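Local coordinates for ankyrin repeat domain protein (Legionella pneumophila subsp. pneumophila, PDB 6MCA), which is a Legionella effector that interacts with the host protein LARP7 of the 7SK snRNP complex and combines ankyrin repeats with a cysteine protease-like fold, probably modulating host functions, at residues D113-T118 with H143-D148; C123-P128 with L139-G144; N99-T104 with Q133-Q138. All coordinates share one frame; numbering follows the deposited sequence.

How the contacts relate
The three contacts lie together within the ankyrin-repeat region and follow helix 134-142 from its start to its exit. Contact 3 packs the first turn of that helix beside helix 101-109. Contact 2 packs its last turn against the entry to helix 126-131. The centres of contacts 2 and 3 are about 8 Å apart, and Pro128 O probably accepts a hydrogen bond from Gln133 N (3.0 Å) between them. Contact 1 takes over at His143 and Gly144, which it shares with contact 2; their centres are about 5 Å apart. Contacts 1 and 3 do not touch, their centres being about 13 Å apart. Tartaric acid, probably from the crystallisation liquor, hydrogen-bonds Thr118 OG1 and Tyr127 OH.

Contact 1: residues D113-T118 with H143-D148; sequences DPNAYT and HGAKLD
Asn115 OD1 accepts two hydrogen bonds, one from Lys146 N at 2.9 Å and one from a water. The Lys146 N-H arrives in the carbonyl plane, on a lone pair of OD1, while the water also donates to Lys146 O, bridging back to the same residue. Asn115 ND2 donates to Gly144 O (3.0 Å) in a nearly straight bond, 165° at the hydrogen; Gly144 O lies close to the amide plane of Asn115, but the donor stands above the plane of the Gly144 carbonyl. Both ends of the amide are tied to backbone, which fixes its flip. Asn115 CG stands opposite the carbonyl carbon, beside its own N (chi1 -68°), and this carries the amide to residues 144-146. The type I turn Asp113-Ala116 thus bonds to the backbone of Gly144 and Lys146, consistent with the way loops join in an ankyrin-repeat stack. Gly144, with positive phi, ends helix 134-142 in a Schellman motif. Within the turn, Asp113 OD1 accepts from Asn115 N (3.1 Å), met from above the carboxylate plane, in an Asx turn. Beside the amide, Pro114 CG rests on His143 O at 3.4 Å, and Pro114 CB meets Ala145 CB at 4.1 Å.

Contact 2: residues C123-P128 with L139-G144; sequences CVLVYP and LLYHHG
Leu140 CD1 is the methyl on which this contact converges. It meets Leu125 CD2 at 3.7 Å and Val124 CG1 at 3.9 Å, with Pro128 CG a looser neighbour at 4.4 Å. Leu125 and Leu140 run antiparallel alongside each other, and Leu125 CD2 also approaches Leu140 CB. Val124 meets both Leu140 methyls with one branch, CG1, which chi1 of 177° sets trans to the backbone N. The second methyl of Leu125, CD1, comes to the edge of the Tyr141 ring, close to its plane, 3.9 Å from CE1; the two side chains are roughly perpendicular. No hydrogen bond spans the segments: the contact is wholly apolar.

Behind these groups, a type I turn from Cys123 to Val126 places Val124 and Leu125 in the turn leading into helix 126-131, where Cys123 SG accepts a weak capping bond from Leu125 N. On the other side the Schellman motif at Gly144 closes helix 134-142 just past Leu140 and Tyr141. The arrangement is consistent with the helix-turn-helix pairing of an ankyrin repeat. Further out, Val124 and Pro128 lean on Val96 of helix 91-97, and Leu140 reaches Leu108 of helix 101-109; toward helix 147-162, Leu125 touches Ala150 and Tyr141 touches Leu147.

Contact 3: residues N99-T104 with Q133-Q138; sequences NDLDMT and QDAIKQ
Leu101 and Ile136 bring the two backbones to 6.2 Å between CA atoms, each in the first turn of its helix. Before Leu101 the chain leaves the preceding helix through Asn99, whose positive phi belongs to a Schellman motif, and starts the next one at Asp100, the N-cap; Gln133 holds the same position before helix 134-142. Asp100 O accepts from Thr104 N and, from the opposite face of its plane, from Thr104 OG1 at 2.6 Å, which fixes the threonine's rotation.

Across the contact the amides of Asn99 and Gln133 stack with their planes 1° apart, Asn99 OD1 lying 3.6 Å from Gln133 CD; they meet by their faces, without a hydrogen bond. Asn99 OD1 instead takes a water (2.8 Å) that also accepts from Ile136 N, so the water satisfies a first-turn N-H. Next to the stack, Leu101 spreads its two methyls: CD1 touches Ala135 CB at 3.9 Å and CD2 sits 3.7 Å from Ile136 CA. Ile136 CG1, trans to its backbone N (chi1 -154°), sends CD1 across the threonine to Thr104 OG1 at 3.4 Å. Helices 101-109 and 134-142 pack side by side here, consistent with the stacking of helices in ankyrin repeats. Thr104 also packs on Leu92 and Val96 of helix 91-97, and Ile136 and Gln133 on Pro128 of helix 126-131.

Contact 1: residues D113-T118 with H143-D148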
loop_
_atom_site.group_PDB
_atom_site.type_symbol
_atom_site.label_atom_id
_atom_site.label_comp_id
_atom_site.label_asym_id
_atom_site.label_seq_id
_atom_site.Cartn_x
_atom_site.Cartn_y
_atom_site.Cartn_z
ATOM N N ASP A 113 19.146 -3.457 -12.816
ATOM C CA ASP A 113 18.743 -4.695 -12.158
ATOM C C ASP A 113 17.224 -4.818 -12.155
ATOM O O ASP A 113 16.555 -4.040 -11.459
ATOM C CB ASP A 113 19.287 -4.727 -10.729
ATOM C CG ASP A 113 18.958 -6.020 -10.002
ATOM O OD1 ASP A 113 18.503 -6.982 -10.655
ATOM O OD2 ASP A 113 19.160 -6.075 -8.770
ATOM N N PRO A 114 16.639 -5.767 -12.892
ATOM C CA PRO A 114 15.172 -5.873 -12.926
ATOM C C PRO A 114 14.569 -6.437 -11.653
ATOM O O PRO A 114 13.338 -6.433 -11.521
ATOM C CB PRO A 114 14.922 -6.807 -14.115
ATOM C CG PRO A 114 16.130 -7.684 -14.136
ATOM C CD PRO A 114 17.287 -6.820 -13.694
ATOM N N ASN A 115 15.387 -6.921 -10.717
ATOM C CA ASN A 115 14.894 -7.490 -9.467
ATOM C C ASN A 115 15.325 -6.671 -8.256
ATOM O O ASN A 115 15.305 -7.179 -7.130
ATOM C CB ASN A 115 15.357 -8.939 -9.320
ATOM C CG ASN A 115 14.712 -9.859 -10.337
ATOM O OD1 ASN A 115 13.525 -10.173 -10.241
ATOM N ND2 ASN A 115 15.492 -10.299 -11.318
ATOM N N ALA A 116 15.719 -5.418 -8.462
ATOM C CA ALA A 116 16.067 -4.555 -7.344
ATOM C C ALA A 116 14.830 -4.259 -6.507
ATOM O O ALA A 116 13.724 -4.115 -7.034
ATOM C CB ALA A 116 16.687 -3.251 -7.847
ATOM N N TYR A 117 15.017 -4.186 -5.193
ATOM C CA TYR A 117 13.932 -3.875 -4.278
ATOM C C TYR A 117 14.338 -2.710 -3.385
ATOM O O TYR A 117 15.522 -2.453 -3.158
ATOM C CB TYR A 117 13.529 -5.089 -3.423
ATOM C CG TYR A 117 14.677 -5.831 -2.774
ATOM C CD1 TYR A 117 15.431 -6.753 -3.490
ATOM C CD2 TYR A 117 14.996 -5.621 -1.439
ATOM C CE1 TYR A 117 16.476 -7.437 -2.896
ATOM C CE2 TYR A 117 16.037 -6.301 -0.837
ATOM C CZ TYR A 117 16.774 -7.207 -1.570
ATOM O OH TYR A 117 17.812 -7.886 -0.975
ATOM N N THR A 118 13.327 -2.004 -2.886
ATOM C CA THR A 118 13.546 -0.807 -2.092
ATOM C C THR A 118 13.847 -1.175 -0.641
ATOM O O THR A 118 13.963 -2.349 -0.274
ATOM C CB THR A 118 12.333 0.115 -2.179
ATOM O OG1 THR A 118 11.221 -0.496 -1.514
ATOM C CG2 THR A 118 11.967 0.376 -3.632
ATOM N N HIS A 143 13.756 -9.299 -19.500
ATOM C CA HIS A 143 15.083 -8.964 -19.005
ATOM C C HIS A 143 15.395 -9.612 -17.661
ATOM O O HIS A 143 16.426 -9.297 -17.060
ATOM C CB HIS A 143 15.244 -7.446 -18.919
ATOM C CG HIS A 143 15.448 -6.788 -20.249
ATOM N ND1 HIS A 143 16.692 -6.641 -20.823
ATOM C CD2 HIS A 143 14.564 -6.251 -21.123
ATOM C CE1 HIS A 143 16.567 -6.034 -21.991
ATOM N NE2 HIS A 143 15.286 -5.788 -22.196
ATOM N N GLY A 144 14.534 -10.503 -17.175
ATOM C CA GLY A 144 14.862 -11.350 -16.046
ATOM C C GLY A 144 14.098 -11.120 -14.757
ATOM O O GLY A 144 14.458 -11.718 -13.737
ATOM N N ALA A 145 13.059 -10.288 -14.759
ATOM C CA ALA A 145 12.312 -10.035 -13.533
ATOM C C ALA A 145 11.548 -11.282 -13.097
ATOM O O ALA A 145 10.970 -11.996 -13.920
ATOM C CB ALA A 145 11.348 -8.866 -13.727
ATOM N N LYS A 146 11.550 -11.540 -11.789
ATOM C CA LYS A 146 10.902 -12.713 -11.213
ATOM C C LYS A 146 9.595 -12.292 -10.548
ATOM O O LYS A 146 9.600 -11.489 -9.609
ATOM C CB LYS A 146 11.823 -13.405 -10.209
ATOM C CG LYS A 146 13.208 -13.728 -10.754
ATOM C CD LYS A 146 13.135 -14.674 -11.944
ATOM C CE LYS A 146 14.522 -15.110 -12.390
ATOM N NZ LYS A 146 14.474 -16.007 -13.579
ATOM N N LEU A 147 8.481 -12.853 -11.028
ATOM C CA LEU A 147 7.159 -12.417 -10.583
ATOM C C LEU A 147 6.852 -12.860 -9.156
ATOM O O LEU A 147 6.102 -12.176 -8.443
ATOM C CB LEU A 147 6.096 -12.953 -11.545
ATOM C CG LEU A 147 4.636 -12.567 -11.303
ATOM C CD1 LEU A 147 4.479 -11.061 -11.331
ATOM C CD2 LEU A 147 3.733 -13.222 -12.337
ATOM N N ASP A 148 7.414 -13.993 -8.727
ATOM C CA ASP A 148 7.077 -14.536 -7.414
ATOM C C ASP A 148 7.475 -13.589 -6.291
ATOM O O ASP A 148 6.782 -13.518 -5.273
ATOM C CB ASP A 148 7.740 -15.899 -7.222
ATOM C CG ASP A 148 7.018 -17.007 -7.965
ATOM O OD1 ASP A 148 5.793 -16.882 -8.174
ATOM O OD2 ASP A 148 7.676 -18.001 -8.339
HETATM O O HOH W 1 11.178 -9.226 -8.910
#

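Contact 2: residues C123-P128 with L139-G144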
loop_
_atom_site.group_PDB
_atom_site.type_symbol
_atom_site.label_atom_id
_atom_site.label_comp_id
_atom_site.label_asym_id
_atom_site.label_seq_id
_atom_site.Cartn_x
_atom_site.Cartn_y
_atom_site.Cartn_z
ATOM N N CYS A 123 9.951 -4.660 -4.785
ATOM C CA CYS A 123 10.727 -4.851 -6.000
ATOM C C CYS A 123 10.112 -4.075 -7.164
ATOM O O CYS A 123 9.057 -3.447 -7.047
ATOM C CB CYS A 123 10.849 -6.339 -6.326
ATOM S SG CYS A 123 9.351 -7.112 -6.971
ATOM N N VAL A 124 10.791 -4.132 -8.314
ATOM C CA VAL A 124 10.416 -3.321 -9.470
ATOM C C VAL A 124 9.040 -3.706 -10.001
ATOM O O VAL A 124 8.305 -2.856 -10.518
ATOM C CB VAL A 124 11.504 -3.445 -10.557
ATOM C CG1 VAL A 124 11.123 -2.671 -11.810
ATOM C CG2 VAL A 124 12.845 -2.969 -10.021
ATOM N N LEU A 125 8.658 -4.978 -9.870
ATOM C CA LEU A 125 7.427 -5.476 -10.472
ATOM C C LEU A 125 6.171 -5.161 -9.665
ATOM O O LEU A 125 5.069 -5.324 -10.197
ATOM C CB LEU A 125 7.517 -6.993 -10.666
ATOM C CG LEU A 125 8.080 -7.537 -11.979
ATOM C CD1 LEU A 125 8.241 -9.045 -11.883
ATOM C CD2 LEU A 125 7.186 -7.166 -13.149
ATOM N N VAL A 126 6.307 -4.716 -8.414
ATOM C CA VAL A 126 5.162 -4.666 -7.503
ATOM C C VAL A 126 4.073 -3.743 -8.041
ATOM O O VAL A 126 2.901 -4.127 -8.143
ATOM C CB VAL A 126 5.617 -4.239 -6.096
ATOM C CG1 VAL A 126 4.418 -3.836 -5.249
ATOM C CG2 VAL A 126 6.393 -5.363 -5.429
ATOM N N TYR A 127 4.439 -2.512 -8.388
ATOM C CA TYR A 127 3.441 -1.534 -8.805
ATOM C C TYR A 127 2.846 -1.863 -10.173
ATOM O O TYR A 127 1.626 -1.737 -10.342
ATOM C CB TYR A 127 4.034 -0.122 -8.790
ATOM C CG TYR A 127 4.083 0.476 -7.403
ATOM C CD1 TYR A 127 2.914 0.745 -6.702
ATOM C CD2 TYR A 127 5.296 0.759 -6.788
ATOM C CE1 TYR A 127 2.950 1.285 -5.432
ATOM C CE2 TYR A 127 5.342 1.300 -5.516
ATOM C CZ TYR A 127 4.166 1.560 -4.843
ATOM O OH TYR A 127 4.208 2.098 -3.577
ATOM N N PRO A 128 3.635 -2.271 -11.176
ATOM C CA PRO A 128 3.005 -2.723 -12.429
ATOM C C PRO A 128 2.100 -3.929 -12.245
ATOM O O PRO A 128 1.087 -4.041 -12.948
ATOM C CB PRO A 128 4.201 -3.043 -13.338
ATOM C CG PRO A 128 5.387 -3.093 -12.445
ATOM C CD PRO A 128 5.095 -2.155 -11.328
ATOM N N LEU A 139 8.066 -6.526 -20.554
ATOM C CA LEU A 139 9.410 -6.000 -20.773
ATOM C C LEU A 139 10.342 -6.388 -19.631
ATOM O O LEU A 139 11.501 -6.750 -19.862
ATOM C CB LEU A 139 9.361 -4.479 -20.936
ATOM C CG LEU A 139 10.699 -3.760 -21.131
ATOM C CD1 LEU A 139 11.524 -4.417 -22.232
ATOM C CD2 LEU A 139 10.476 -2.286 -21.430
ATOM N N LEU A 140 9.849 -6.328 -18.392
ATOM C CA LEU A 140 10.672 -6.726 -17.254
ATOM C C LEU A 140 10.907 -8.234 -17.238
ATOM O O LEU A 140 11.998 -8.692 -16.879
ATOM C CB LEU A 140 10.022 -6.261 -15.951
ATOM C CG LEU A 140 10.004 -4.746 -15.732
ATOM C CD1 LEU A 140 9.057 -4.371 -14.601
ATOM C CD2 LEU A 140 11.407 -4.227 -15.455
ATOM N N TYR A 141 9.892 -9.019 -17.615
ATOM C CA TYR A 141 10.060 -10.466 -17.726
ATOM C C TYR A 141 11.167 -10.810 -18.713
ATOM O O TYR A 141 12.015 -11.667 -18.444
ATOM C CB TYR A 141 8.754 -11.126 -18.173
ATOM C CG TYR A 141 7.584 -10.998 -17.224
ATOM C CD1 TYR A 141 7.775 -10.812 -15.862
ATOM C CD2 TYR A 141 6.281 -11.075 -17.700
ATOM C CE1 TYR A 141 6.695 -10.700 -15.001
ATOM C CE2 TYR A 141 5.200 -10.963 -16.851
ATOM C CZ TYR A 141 5.410 -10.776 -15.503
ATOM O OH TYR A 141 4.330 -10.666 -14.658
ATOM N N HIS A 142 11.161 -10.149 -19.874
ATOM C CA HIS A 142 12.132 -10.451 -20.920
ATOM C C HIS A 142 13.562 -10.205 -20.455
ATOM O O HIS A 142 14.495 -10.847 -20.954
ATOM C CB HIS A 142 11.821 -9.618 -22.165
ATOM C CG HIS A 142 12.824 -9.770 -23.265
ATOM N ND1 HIS A 142 13.412 -8.690 -23.890
ATOM C CD2 HIS A 142 13.339 -10.873 -23.859
ATOM C CE1 HIS A 142 14.248 -9.122 -24.817
ATOM N NE2 HIS A 142 14.222 -10.442 -24.819
ATOM N N HIS A 143 13.756 -9.299 -19.500
ATOM C CA HIS A 143 15.083 -8.964 -19.005
ATOM C C HIS A 143 15.395 -9.612 -17.661
ATOM O O HIS A 143 16.426 -9.297 -17.060
ATOM C CB HIS A 143 15.244 -7.446 -18.919
ATOM C CG HIS A 143 15.448 -6.788 -20.249
ATOM N ND1 HIS A 143 16.692 -6.641 -20.823
ATOM C CD2 HIS A 143 14.564 -6.251 -21.123
ATOM C CE1 HIS A 143 16.567 -6.034 -21.991
ATOM N NE2 HIS A 143 15.286 -5.788 -22.196
ATOM N N GLY A 144 14.534 -10.503 -17.175
ATOM C CA GLY A 144 14.862 -11.350 -16.046
ATOM C C GLY A 144 14.098 -11.120 -14.757
ATOM O O GLY A 144 14.458 -11.718 -13.737
#

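Contact 3: residues N99-T104 with Q133-Q138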
loop_
_atom_site.group_PDB
_atom_site.type_symbol
_atom_site.label_atom_id
_atom_site.label_comp_id
_atom_site.label_asym_id
_atom_site.label_seq_id
_atom_site.Cartn_x
_atom_site.Cartn_y
_atom_site.Cartn_z
ATOM N N ASN A 99 5.382 4.085 -15.641
ATOM C CA ASN A 99 4.896 3.312 -16.787
ATOM C C ASN A 99 5.510 3.820 -18.089
ATOM O O ASN A 99 4.854 3.887 -19.131
ATOM C CB ASN A 99 3.366 3.325 -16.855
ATOM C CG ASN A 99 2.808 2.191 -17.695
ATOM O OD1 ASN A 99 3.361 1.090 -17.718
ATOM N ND2 ASN A 99 1.707 2.454 -18.389
ATOM N N ASP A 100 6.789 4.186 -18.026
ATOM C CA ASP A 100 7.528 4.701 -19.173
ATOM C C ASP A 100 8.270 3.537 -19.819
ATOM O O ASP A 100 9.274 3.058 -19.283
ATOM C CB ASP A 100 8.490 5.807 -18.740
ATOM C CG ASP A 100 9.111 6.545 -19.915
ATOM O OD1 ASP A 100 8.978 6.078 -21.067
ATOM O OD2 ASP A 100 9.734 7.603 -19.683
ATOM N N LEU A 101 7.775 3.087 -20.975
ATOM C CA LEU A 101 8.353 1.910 -21.620
ATOM C C LEU A 101 9.720 2.213 -22.218
ATOM O O LEU A 101 10.641 1.393 -22.115
ATOM C CB LEU A 101 7.402 1.384 -22.695
ATOM C CG LEU A 101 6.248 0.513 -22.196
ATOM C CD1 LEU A 101 5.293 0.180 -23.332
ATOM C CD2 LEU A 101 6.783 -0.752 -21.551
ATOM N N ASP A 102 9.874 3.378 -22.849
ATOM C CA ASP A 102 11.143 3.712 -23.489
ATOM C C ASP A 102 12.259 3.861 -22.460
ATOM O O ASP A 102 13.363 3.335 -22.647
ATOM C CB ASP A 102 10.991 4.991 -24.313
ATOM C CG ASP A 102 10.017 4.827 -25.463
ATOM O OD1 ASP A 102 9.905 3.701 -25.990
ATOM O OD2 ASP A 102 9.364 5.824 -25.840
ATOM N N MET A 103 11.987 4.572 -21.363
ATOM C CA MET A 103 12.997 4.741 -20.323
ATOM C C MET A 103 13.333 3.411 -19.659
ATOM O O MET A 103 14.503 3.132 -19.370
ATOM C CB MET A 103 12.519 5.757 -19.286
ATOM C CG MET A 103 13.535 6.062 -18.196
ATOM S SD MET A 103 14.857 7.156 -18.748
ATOM C CE MET A 103 13.926 8.634 -19.144
ATOM N N THR A 104 12.319 2.577 -19.411
ATOM C CA THR A 104 12.566 1.266 -18.820
ATOM C C THR A 104 13.432 0.407 -19.733
ATOM O O THR A 104 14.358 -0.267 -19.268
ATOM C CB THR A 104 11.240 0.562 -18.526
ATOM O OG1 THR A 104 10.447 1.373 -17.650
ATOM C CG2 THR A 104 11.484 -0.792 -17.871
ATOM N N GLN A 133 -0.278 -3.361 -15.564
ATOM C CA GLN A 133 0.430 -2.778 -16.705
ATOM C C GLN A 133 1.207 -3.902 -17.382
ATOM O O GLN A 133 2.364 -4.171 -17.056
ATOM C CB GLN A 133 1.330 -1.634 -16.252
ATOM C CG GLN A 133 0.555 -0.442 -15.706
ATOM C CD GLN A 133 1.386 0.435 -14.788
ATOM O OE1 GLN A 133 2.388 -0.007 -14.228
ATOM N NE2 GLN A 133 0.967 1.686 -14.625
ATOM N N ASP A 134 0.558 -4.555 -18.351
ATOM C CA ASP A 134 1.083 -5.801 -18.900
ATOM C C ASP A 134 2.303 -5.578 -19.788
ATOM O O ASP A 134 3.198 -6.429 -19.823
ATOM C CB ASP A 134 -0.012 -6.528 -19.682
ATOM C CG ASP A 134 -1.109 -7.065 -18.784
ATOM O OD1 ASP A 134 -0.814 -7.927 -17.930
ATOM O OD2 ASP A 134 -2.268 -6.620 -18.928
ATOM N N ALA A 135 2.356 -4.459 -20.514
ATOM C CA ALA A 135 3.478 -4.220 -21.418
ATOM C C ALA A 135 4.788 -4.088 -20.650
ATOM O O ALA A 135 5.791 -4.731 -20.987
ATOM C CB ALA A 135 3.215 -2.971 -22.259
ATOM N N ILE A 136 4.797 -3.255 -19.607
ATOM C CA ILE A 136 6.016 -3.075 -18.827
ATOM C C ILE A 136 6.338 -4.337 -18.035
ATOM O O ILE A 136 7.514 -4.663 -17.824
ATOM C CB ILE A 136 5.888 -1.826 -17.929
ATOM C CG1 ILE A 136 7.266 -1.242 -17.616
ATOM C CG2 ILE A 136 5.123 -2.131 -16.653
ATOM C CD1 ILE A 136 7.238 0.241 -17.319
ATOM N N LYS A 137 5.314 -5.092 -17.625
ATOM C CA LYS A 137 5.557 -6.368 -16.962
ATOM C C LYS A 137 6.263 -7.344 -17.892
ATOM O O LYS A 137 7.199 -8.036 -17.481
ATOM C CB LYS A 137 4.242 -6.968 -16.465
ATOM C CG LYS A 137 3.714 -6.357 -15.181
ATOM C CD LYS A 137 2.936 -7.383 -14.375
ATOM C CE LYS A 137 1.784 -7.969 -15.175
ATOM N NZ LYS A 137 0.809 -6.926 -15.589
ATOM N N GLN A 138 5.831 -7.412 -19.153
ATOM C CA GLN A 138 6.468 -8.318 -20.102
ATOM C C GLN A 138 7.871 -7.844 -20.457
ATOM O O GLN A 138 8.779 -8.663 -20.645
ATOM C CB GLN A 138 5.607 -8.452 -21.357
ATOM C CG GLN A 138 4.324 -9.230 -21.129
ATOM C CD GLN A 138 3.356 -9.112 -22.288
ATOM O OE1 GLN A 138 3.603 -8.379 -23.246
ATOM N NE2 GLN A 138 2.244 -9.833 -22.203
HETATM O O HOH W 2 2.594 -1.018 -19.329
#